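Local coordinates for protein pectinesterase 1 (Solanum lycopersicum, PDB 1XG2) that hydrolyses the methyl esters of cell-wall pectin, releasing methanol and leaving de-esterified galacturonosyl units in the chain, and is held here in complex with its proteinaceous inhibitor, at residues 4-9 with 36-41; 15-20 with 42-47; 118-123 with 139-144; 158-163 with 295-300. All blocks are in the same frame, centred on the assembly; numbering follows the deposited sequence.

In the fold
The C-terminal pectinesterase part of the protein, which this chain holds, folds as a right-handed parallel beta-helix. The four contacts run from its N-terminal end towards its middle. Interaction 1 closes a loop from strand 5-7 to strand 33-37 at the start of one long parallel sheet. Interaction 2 crosses it along the chain, tying the start of helix 18-24 to strands 40-43 and 46-48. The two touch, with centres 10 Å apart. Interaction 3 follows in series, about 22 Å from interaction 1 between centres, and pairs two strands of the same sheet. Interaction 4 closes the longest loop. It brings helix 294-297 back onto strand 160-164, the next strand beyond interaction 3.

Interaction 1. Residues 4-9 with 36-41; sequences NAVVAQ and YVKRGT
The Y36 ring has V6 beside it, with CG1 of V6 reaching CD2 of Y36 at 4.2 Å in an oblique approach. Its hydroxyl bonds to D60. A second flat group in the contact is the amide of Q9. NE2 of Q9 donates to the carbonyl O of T41 at 2.8 Å, from above the carbonyl plane and with a bent N-H...O angle of 141°. OE1 of Q9 lies 3.6 Å from CA of G40 and accepts from a water that also takes the N-H of T41. A second water links N of Q9 to O of R39. Backbone angles at G40 call for glycine.

Between these ends the segments pair as parallel strands. This is the first pairing of the long sheet of the beta-helix, and strand 5-7 is its outermost strand. Helix 18-24 lies between the two strands in sequence, making a beta-alpha-beta unit. Y36 N donates to A5 O, V7 N to Y36 O at 2.7 Å, and K38 N to V7 O. V6 and Y36 share one face of the sheet. V7 and V37 share the other, side by side. Both hold CG1 anti to the backbone N (chi1 176° in V7), which brings the two CG1 atoms within 4.1 Å. K38 lays its aliphatic chain along A8, with CG 4.0 Å from CB of A8. Its CE reaches CG1 of V6, and NZ bonds to T12.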
# COMPACT_ATOMS: atom_id res chain seq x y z
N ASN A 4 17.34 20.51 7.61
CA ASN A 4 18.51 20.49 6.72
C ASN A 4 18.29 21.24 5.40
O ASN A 4 19.25 21.67 4.76
CB ASN A 4 18.93 19.05 6.41
CG ASN A 4 19.29 18.26 7.66
OD1 ASN A 4 20.42 18.35 8.17
ND2 ASN A 4 18.35 17.50 8.17
N ALA A 5 17.04 21.38 4.98
CA ALA A 5 16.72 22.13 3.77
C ALA A 5 15.35 22.74 3.93
O ALA A 5 14.44 22.08 4.42
CB ALA A 5 16.74 21.23 2.56
N VAL A 6 15.18 23.98 3.48
CA VAL A 6 13.92 24.69 3.64
C VAL A 6 13.35 25.01 2.27
O VAL A 6 14.07 25.46 1.38
CB VAL A 6 14.11 25.99 4.47
CG1 VAL A 6 12.81 26.81 4.52
CG2 VAL A 6 14.59 25.64 5.89
N VAL A 7 12.06 24.75 2.10
CA VAL A 7 11.33 25.10 0.90
C VAL A 7 10.38 26.24 1.23
O VAL A 7 9.64 26.17 2.21
CB VAL A 7 10.54 23.91 0.37
CG1 VAL A 7 9.69 24.31 -0.83
CG2 VAL A 7 11.47 22.75 0.03
N ALA A 8 10.39 27.28 0.42
CA ALA A 8 9.53 28.44 0.62
C ALA A 8 9.28 29.20 -0.69
O ALA A 8 10.15 29.30 -1.54
CB ALA A 8 10.13 29.38 1.66
N GLN A 9 8.08 29.77 -0.79
CA GLN A 9 7.63 30.48 -1.99
C GLN A 9 8.07 31.95 -2.00
O GLN A 9 8.18 32.55 -3.06
CB GLN A 9 6.11 30.39 -2.12
CG GLN A 9 5.59 28.97 -2.01
CD GLN A 9 4.14 28.82 -2.44
OE1 GLN A 9 3.26 29.52 -1.93
NE2 GLN A 9 3.89 27.92 -3.39
N TYR A 36 11.93 21.05 5.41
CA TYR A 36 10.83 21.84 5.97
C TYR A 36 10.22 22.66 4.85
O TYR A 36 10.92 23.37 4.16
CB TYR A 36 11.35 22.73 7.12
CG TYR A 36 10.39 23.81 7.62
CD1 TYR A 36 9.05 23.54 7.87
CD2 TYR A 36 10.84 25.11 7.87
CE1 TYR A 36 8.18 24.52 8.35
CE2 TYR A 36 9.97 26.11 8.35
CZ TYR A 36 8.64 25.80 8.57
OH TYR A 36 7.77 26.77 9.04
N VAL A 37 8.91 22.55 4.67
CA VAL A 37 8.19 23.27 3.64
C VAL A 37 7.32 24.32 4.30
O VAL A 37 6.34 24.00 4.98
CB VAL A 37 7.30 22.32 2.80
CG1 VAL A 37 6.70 23.05 1.62
CG2 VAL A 37 8.09 21.09 2.35
N LYS A 38 7.69 25.59 4.13
CA LYS A 38 6.93 26.70 4.71
C LYS A 38 5.54 26.82 4.12
O LYS A 38 5.26 26.25 3.05
CB LYS A 38 7.68 28.02 4.49
CG LYS A 38 8.97 28.15 5.27
CD LYS A 38 9.23 29.64 5.57
CE LYS A 38 10.65 29.90 6.05
NZ LYS A 38 10.90 31.37 6.31
N ARG A 39 4.67 27.55 4.81
CA ARG A 39 3.27 27.66 4.43
C ARG A 39 3.12 28.14 3.00
O ARG A 39 3.93 28.92 2.50
CB ARG A 39 2.49 28.58 5.39
CG ARG A 39 2.85 30.06 5.32
CD ARG A 39 2.30 30.87 6.49
NE ARG A 39 2.85 30.39 7.77
CZ ARG A 39 2.60 30.95 8.96
NH1 ARG A 39 1.81 32.02 9.07
NH2 ARG A 39 3.15 30.43 10.05
N GLY A 40 2.09 27.62 2.35
CA GLY A 40 1.85 27.88 0.95
C GLY A 40 1.25 26.65 0.29
O GLY A 40 1.21 25.57 0.88
N THR A 41 0.76 26.85 -0.93
CA THR A 41 0.23 25.78 -1.74
C THR A 41 1.19 25.57 -2.91
O THR A 41 1.50 26.50 -3.64
CB THR A 41 -1.18 26.15 -2.19
OG1 THR A 41 -2.05 26.13 -1.04
CG2 THR A 41 -1.76 25.09 -3.13
O HOH W 1 0.60 29.66 -1.81
O HOH W 2 6.46 30.05 1.86

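Interaction 2. Residues 15-20 with 42-47; sequences YQTLAE and YKENVE
This is a helix N-terminus held by a carboxylate, at the N-terminal end of the beta-helix. E44 lies in the turn that links strand 40-43 to strand 46-48 and reaches the first turn of helix 18-24. Its OE2 accepts from N of L18 at 2.9 Å, and its OE1 accepts from N of A19 at 3.0 Å. Both donors come to the syn side of their oxygens, about 25° out of the carboxylate plane. The two bonds fix the rotation of the carboxylate. The E44 chain is extended beyond CG (chi2 -179°), which carries the group across to the helix.

CB of T17 packs against OE2 of E44 at 3.2 Å, and CB of A19 against OE1 at 3.4 Å. T17 is the N-cap and forms a capping box with E20. E20 N bonds weakly to OG1 of T17, and T17 N bonds weakly to OE2 of E20. OG1 of T17 also donates to that oxygen at 2.7 Å. E44 and the capping box thus take up N-H groups at the same helix end. The helix dipole would probably favour a charged carboxylate on E44.

Beside the carboxylate the contact is apolar. L18 and V46 cross at about a right angle, with CD2 of L18 4.1 Å from CG2 of V46. The Y42 ring turns its edge to O of Q16, with CE2 3.8 Å away. Its hydroxyl bonds to O of K38. L18 also packs on I35, V37 and I67, so the helix start lies against strands 33-37 and 65-69 as well as strand 46-48.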
# COMPACT_ATOMS: atom_id res chain seq x y z
N TYR A 15 15.10 26.50 -1.32
CA TYR A 15 14.51 26.18 -2.62
C TYR A 15 13.09 26.70 -2.69
O TYR A 15 12.43 26.89 -1.66
CB TYR A 15 14.50 24.65 -2.89
CG TYR A 15 15.85 23.99 -2.75
CD1 TYR A 15 16.75 23.96 -3.82
CD2 TYR A 15 16.23 23.39 -1.55
CE1 TYR A 15 17.99 23.36 -3.70
CE2 TYR A 15 17.48 22.77 -1.42
CZ TYR A 15 18.36 22.77 -2.50
OH TYR A 15 19.60 22.18 -2.38
N GLN A 16 12.62 26.92 -3.91
CA GLN A 16 11.28 27.41 -4.15
C GLN A 16 10.24 26.28 -4.29
O GLN A 16 9.04 26.51 -4.09
CB GLN A 16 11.29 28.24 -5.43
CG GLN A 16 10.00 29.02 -5.67
CD GLN A 16 10.24 30.49 -6.01
OE1 GLN A 16 11.06 30.81 -6.89
NE2 GLN A 16 9.54 31.38 -5.30
N THR A 17 10.71 25.09 -4.65
CA THR A 17 9.82 23.93 -4.82
C THR A 17 10.31 22.71 -4.04
O THR A 17 11.51 22.55 -3.79
CB THR A 17 9.69 23.53 -6.31
OG1 THR A 17 10.90 22.94 -6.76
CG2 THR A 17 9.47 24.74 -7.20
N LEU A 18 9.37 21.85 -3.69
CA LEU A 18 9.67 20.63 -2.96
C LEU A 18 10.50 19.67 -3.80
O LEU A 18 11.42 19.05 -3.29
CB LEU A 18 8.37 19.96 -2.49
CG LEU A 18 8.52 18.66 -1.70
CD1 LEU A 18 9.49 18.82 -0.53
CD2 LEU A 18 7.15 18.20 -1.21
N ALA A 19 10.19 19.56 -5.09
CA ALA A 19 10.92 18.64 -5.96
C ALA A 19 12.43 18.91 -5.96
O ALA A 19 13.23 17.98 -5.94
CB ALA A 19 10.37 18.68 -7.39
N GLU A 20 12.81 20.18 -5.97
CA GLU A 20 14.22 20.56 -5.97
C GLU A 20 14.93 20.12 -4.69
O GLU A 20 16.05 19.62 -4.72
CB GLU A 20 14.37 22.07 -6.09
CG GLU A 20 14.00 22.70 -7.41
CD GLU A 20 13.93 24.22 -7.29
OE1 GLU A 20 15.01 24.85 -7.38
OE2 GLU A 20 12.83 24.78 -7.07
N TYR A 42 1.67 24.33 -3.05
CA TYR A 42 2.71 23.99 -4.00
C TYR A 42 2.09 23.05 -5.01
O TYR A 42 1.75 21.92 -4.69
CB TYR A 42 3.89 23.32 -3.28
CG TYR A 42 4.55 24.20 -2.24
CD1 TYR A 42 3.95 24.42 -1.00
CD2 TYR A 42 5.77 24.82 -2.50
CE1 TYR A 42 4.55 25.23 -0.05
CE2 TYR A 42 6.39 25.64 -1.54
CZ TYR A 42 5.77 25.84 -0.33
OH TYR A 42 6.36 26.64 0.62
N LYS A 43 1.94 23.55 -6.23
CA LYS A 43 1.28 22.86 -7.32
C LYS A 43 2.36 22.05 -8.04
O LYS A 43 2.94 22.51 -9.03
CB LYS A 43 0.66 23.90 -8.27
CG LYS A 43 -0.75 23.67 -8.77
CD LYS A 43 -1.50 25.04 -8.82
CE LYS A 43 -2.76 25.03 -9.71
NZ LYS A 43 -3.46 26.37 -9.68
N GLU A 44 2.66 20.86 -7.50
CA GLU A 44 3.67 19.97 -8.08
C GLU A 44 3.36 18.50 -7.80
O GLU A 44 2.66 18.16 -6.84
CB GLU A 44 5.12 20.31 -7.63
CG GLU A 44 5.30 20.95 -6.27
CD GLU A 44 6.75 21.26 -5.91
OE1 GLU A 44 7.69 20.54 -6.32
OE2 GLU A 44 6.95 22.25 -5.16
N ASN A 45 3.85 17.65 -8.69
CA ASN A 45 3.83 16.21 -8.50
C ASN A 45 5.23 15.78 -8.11
O ASN A 45 6.17 15.89 -8.90
CB ASN A 45 3.37 15.49 -9.77
CG ASN A 45 1.87 15.62 -9.98
OD1 ASN A 45 1.40 16.57 -10.61
ND2 ASN A 45 1.12 14.65 -9.47
N VAL A 46 5.36 15.31 -6.88
CA VAL A 46 6.64 15.00 -6.27
C VAL A 46 6.82 13.50 -6.09
O VAL A 46 5.88 12.78 -5.75
CB VAL A 46 6.76 15.69 -4.91
CG1 VAL A 46 8.08 15.34 -4.22
CG2 VAL A 46 6.61 17.20 -5.10
N GLU A 47 8.04 13.03 -6.32
CA GLU A 47 8.38 11.63 -6.16
C GLU A 47 9.58 11.51 -5.24
O GLU A 47 10.57 12.22 -5.42
CB GLU A 47 8.67 11.02 -7.53
CG GLU A 47 8.98 9.54 -7.49
CD GLU A 47 8.82 8.84 -8.85
OE1 GLU A 47 9.14 7.63 -8.90
OE2 GLU A 47 8.36 9.49 -9.84

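Interaction 3. Residues 118-123 with 139-144; sequences DMSVIN and QRQFYR
Q139 meets D118 first, with CB of Q139 3.4 Å from CA of D118. R140 follows and grips the D118 carboxylate side-on. NE of R140 donates to OD1 of D118 at 3.0 Å, and NH2 of R140 donates to OD2 at 2.9 Å. Both use syn lone pairs, and the two planes are only 15° apart. The backbone N of R140 takes the anti lone pair of OD1, so that oxygen holds two bonds. R140 O accepts from S120 N. Q141 places CG 3.4 Å from OG of S120, whose hydroxyl bonds to A117. F142 N donates to S120 O, and F142 O accepts from I122 N. The F142 ring turns its edge to V121, with CD2 4.3 Å from CG1 of V121. Y143 lies alongside I122. CD1 of I122 sits over one ring face, 3.9 Å from the centroid, in a CH-pi contact. F163 also stacks on this ring. R144 N donates to I122 O, and R144 O takes a weak bond from ND2 of N123.

Strands 120-123 and 140-144 are neighbours in a parallel sheet of the beta-helix, 14° apart in direction. The inhibitor reaches the D118 end: its Y104 bonds to D118 and its S100 to R140. The paired carboxylate and guanidinium probably keep their charges in this buried place. The two-bond grip holds them nearly coplanar, consistent with a preset polar site for the inhibitor.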
# COMPACT_ATOMS: atom_id res chain seq x y z
N ASP A 118 8.90 1.27 2.93
CA ASP A 118 8.90 0.48 4.15
C ASP A 118 9.33 1.32 5.35
O ASP A 118 10.19 2.20 5.23
CB ASP A 118 9.82 -0.71 3.99
CG ASP A 118 9.68 -1.70 5.12
OD1 ASP A 118 8.55 -2.06 5.48
OD2 ASP A 118 10.67 -2.20 5.70
N MET A 119 8.74 1.01 6.50
CA MET A 119 8.96 1.70 7.76
C MET A 119 8.76 3.22 7.62
O MET A 119 9.57 4.02 8.07
CB MET A 119 10.39 1.41 8.22
CG MET A 119 10.65 -0.09 8.42
SD MET A 119 12.30 -0.42 9.04
CE MET A 119 13.18 -0.34 7.48
N SER A 120 7.65 3.55 6.98
CA SER A 120 7.25 4.93 6.77
C SER A 120 6.21 5.37 7.81
O SER A 120 5.40 4.57 8.28
CB SER A 120 6.72 5.11 5.35
OG SER A 120 5.71 4.15 5.08
N VAL A 121 6.26 6.66 8.15
CA VAL A 121 5.34 7.25 9.10
C VAL A 121 4.70 8.48 8.47
O VAL A 121 5.40 9.33 7.91
CB VAL A 121 6.05 7.70 10.40
CG1 VAL A 121 5.04 8.36 11.37
CG2 VAL A 121 6.74 6.54 11.04
N ILE A 122 3.38 8.55 8.56
CA ILE A 122 2.62 9.72 8.14
C ILE A 122 1.97 10.26 9.43
O ILE A 122 1.07 9.64 9.98
CB ILE A 122 1.59 9.32 7.04
CG1 ILE A 122 2.32 8.86 5.77
CG2 ILE A 122 0.70 10.48 6.66
CD1 ILE A 122 2.91 7.47 5.83
N ASN A 123 2.44 11.42 9.88
CA ASN A 123 2.11 11.98 11.17
C ASN A 123 1.51 13.38 11.02
O ASN A 123 2.13 14.25 10.44
CB ASN A 123 3.39 12.08 11.99
CG ASN A 123 3.14 12.47 13.45
OD1 ASN A 123 3.96 13.14 14.08
ND2 ASN A 123 1.98 12.08 13.97
N GLN A 139 4.61 -2.43 1.48
CA GLN A 139 5.54 -2.26 2.60
C GLN A 139 4.81 -1.87 3.88
O GLN A 139 3.58 -1.81 3.92
CB GLN A 139 6.69 -1.29 2.29
CG GLN A 139 7.36 -1.44 0.92
CD GLN A 139 8.28 -2.67 0.80
OE1 GLN A 139 8.12 -3.64 1.52
NE2 GLN A 139 9.20 -2.62 -0.16
N ARG A 140 5.58 -1.66 4.95
CA ARG A 140 5.01 -1.39 6.28
C ARG A 140 4.89 0.11 6.52
O ARG A 140 5.87 0.85 6.39
CB ARG A 140 5.84 -2.03 7.38
CG ARG A 140 5.75 -3.55 7.42
CD ARG A 140 6.83 -4.22 8.26
NE ARG A 140 8.16 -4.02 7.72
CZ ARG A 140 9.25 -4.74 8.04
NH1 ARG A 140 9.20 -5.73 8.92
NH2 ARG A 140 10.40 -4.46 7.46
N GLN A 141 3.69 0.53 6.92
CA GLN A 141 3.34 1.94 7.05
C GLN A 141 2.54 2.18 8.33
O GLN A 141 1.75 1.33 8.75
CB GLN A 141 2.53 2.42 5.84
CG GLN A 141 3.12 2.00 4.49
CD GLN A 141 2.31 2.44 3.28
OE1 GLN A 141 2.53 1.93 2.17
NE2 GLN A 141 1.41 3.38 3.47
N PHE A 142 2.75 3.34 8.93
CA PHE A 142 2.05 3.78 10.12
C PHE A 142 1.54 5.19 9.89
O PHE A 142 2.32 6.10 9.54
CB PHE A 142 3.00 3.75 11.31
CG PHE A 142 2.36 4.10 12.63
CD1 PHE A 142 1.32 3.35 13.15
CD2 PHE A 142 2.83 5.19 13.36
CE1 PHE A 142 0.75 3.70 14.37
CE2 PHE A 142 2.26 5.52 14.60
CZ PHE A 142 1.22 4.79 15.08
N TYR A 143 0.24 5.35 10.09
CA TYR A 143 -0.45 6.63 10.01
C TYR A 143 -0.96 7.00 11.39
O TYR A 143 -1.63 6.21 12.04
CB TYR A 143 -1.63 6.55 9.03
CG TYR A 143 -1.17 6.36 7.61
CD1 TYR A 143 -0.70 5.12 7.17
CD2 TYR A 143 -1.20 7.41 6.71
CE1 TYR A 143 -0.27 4.94 5.87
CE2 TYR A 143 -0.75 7.24 5.39
CZ TYR A 143 -0.27 6.00 4.99
OH TYR A 143 0.19 5.82 3.70
N ARG A 144 -0.63 8.20 11.83
CA ARG A 144 -0.93 8.65 13.18
C ARG A 144 -1.43 10.09 13.16
O ARG A 144 -0.85 10.95 12.50
CB ARG A 144 0.33 8.54 14.03
CG ARG A 144 0.21 9.02 15.46
CD ARG A 144 -0.64 8.14 16.38
NE ARG A 144 -0.86 8.82 17.65
CZ ARG A 144 -1.01 8.23 18.83
NH1 ARG A 144 -1.00 6.91 18.95
NH2 ARG A 144 -1.18 8.98 19.91

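Interaction 4. Residues 158-163 with 295-300; sequences NAAVVF and AKLIQG
The C-terminal helical part of the chain packs here against the outside of the beta-helix. The contact is apolar, with no hydrogen bond between the two segments. A160 and V162 lie on strand 160-164 and point at L297 and I298, at the end of helix 294-297. CB of A160 sits 3.6 Å from O of L297 and 4.1 Å from CG2 of I298. A160 also meets I103 of the inhibitor chain. CG2 of I298 comes to 3.2 Å from O of A160, a tight approach of methyl to carbonyl. CG2 of V162 fits between two branches: CD2 of L297 at 4.0 Å and CD1 of I298 at 4.1 Å. Both side chains cross V162 at a slant. CD2 of L297 also lies 3.7 Å from O of V161.

I298 holds CG1 between its backbone N and carbonyl carbon (chi1 62°). This turns CG2 onto the A160 backbone, and CD1 extends to V162. I298 is the first residue after helix 294-297 to leave helical geometry.

Neighbouring elements complete the seat. The I298 carbonyl bonds to W303 of helix 301-304. I298 packs on F142 of strand 140-144, and L297 on S196 of strand 194-198.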
# COMPACT_ATOMS: atom_id res chain seq x y z
N ASN A 158 -2.03 -2.69 -0.86
CA ASN A 158 -1.67 -3.92 -0.19
C ASN A 158 -0.46 -3.75 0.72
O ASN A 158 0.37 -4.65 0.85
CB ASN A 158 -1.41 -5.01 -1.23
CG ASN A 158 -1.33 -6.40 -0.64
OD1 ASN A 158 -2.03 -6.70 0.35
ND2 ASN A 158 -0.48 -7.24 -1.20
N ALA A 159 -0.39 -2.59 1.38
CA ALA A 159 0.60 -2.38 2.45
C ALA A 159 0.26 -3.26 3.64
O ALA A 159 -0.85 -3.75 3.76
CB ALA A 159 0.61 -0.92 2.90
N ALA A 160 1.23 -3.48 4.52
CA ALA A 160 0.92 -3.83 5.89
C ALA A 160 0.88 -2.48 6.60
O ALA A 160 1.91 -1.82 6.74
CB ALA A 160 1.96 -4.73 6.48
N VAL A 161 -0.31 -2.07 7.02
CA VAL A 161 -0.54 -0.70 7.44
C VAL A 161 -1.49 -0.60 8.63
O VAL A 161 -2.54 -1.24 8.66
CB VAL A 161 -1.06 0.17 6.24
CG1 VAL A 161 -2.38 -0.34 5.71
CG2 VAL A 161 -1.20 1.63 6.65
N VAL A 162 -1.08 0.21 9.61
CA VAL A 162 -1.93 0.58 10.73
C VAL A 162 -2.21 2.08 10.75
O VAL A 162 -1.29 2.91 10.66
CB VAL A 162 -1.27 0.17 12.05
CG1 VAL A 162 -2.12 0.61 13.24
CG2 VAL A 162 -1.05 -1.34 12.06
N PHE A 163 -3.50 2.41 10.84
CA PHE A 163 -3.99 3.77 11.08
C PHE A 163 -4.37 3.85 12.55
O PHE A 163 -5.16 3.05 13.04
CB PHE A 163 -5.21 4.08 10.21
CG PHE A 163 -4.91 4.08 8.75
CD1 PHE A 163 -4.89 2.90 8.04
CD2 PHE A 163 -4.65 5.27 8.08
CE1 PHE A 163 -4.59 2.89 6.69
CE2 PHE A 163 -4.35 5.27 6.73
CZ PHE A 163 -4.33 4.09 6.04
N ALA A 295 2.49 -3.96 16.83
CA ALA A 295 3.51 -4.96 17.17
C ALA A 295 3.53 -6.12 16.17
O ALA A 295 4.59 -6.54 15.73
CB ALA A 295 3.27 -5.47 18.58
N LYS A 296 2.37 -6.63 15.79
CA LYS A 296 2.32 -7.86 15.00
C LYS A 296 2.24 -7.61 13.49
O LYS A 296 2.83 -8.35 12.72
CB LYS A 296 1.14 -8.73 15.43
CG LYS A 296 1.17 -9.15 16.89
CD LYS A 296 2.38 -10.02 17.21
CE LYS A 296 2.48 -10.28 18.72
NZ LYS A 296 3.73 -11.01 19.08
N LEU A 297 1.49 -6.60 13.06
CA LEU A 297 1.24 -6.41 11.63
C LEU A 297 2.38 -5.68 10.93
O LEU A 297 2.73 -6.00 9.80
CB LEU A 297 -0.08 -5.68 11.40
CG LEU A 297 -0.49 -5.47 9.93
CD1 LEU A 297 -0.75 -6.80 9.22
CD2 LEU A 297 -1.73 -4.60 9.86
N ILE A 298 2.98 -4.71 11.61
CA ILE A 298 4.07 -3.91 11.06
C ILE A 298 5.38 -3.96 11.88
O ILE A 298 6.28 -3.18 11.63
CB ILE A 298 3.61 -2.44 10.83
CG1 ILE A 298 3.21 -1.74 12.14
CG2 ILE A 298 2.43 -2.42 9.83
CD1 ILE A 298 2.91 -0.25 11.96
N GLN A 299 5.49 -4.89 12.82
CA GLN A 299 6.71 -4.99 13.63
C GLN A 299 7.19 -3.63 14.11
O GLN A 299 8.38 -3.32 14.08
CB GLN A 299 7.81 -5.69 12.82
CG GLN A 299 7.50 -7.15 12.53
CD GLN A 299 6.53 -7.31 11.40
OE1 GLN A 299 6.73 -6.74 10.34
NE2 GLN A 299 5.46 -8.07 11.62
N GLY A 300 6.25 -2.82 14.57
CA GLY A 300 6.45 -1.38 14.63
C GLY A 300 7.55 -0.87 15.54
O GLY A 300 8.26 0.06 15.19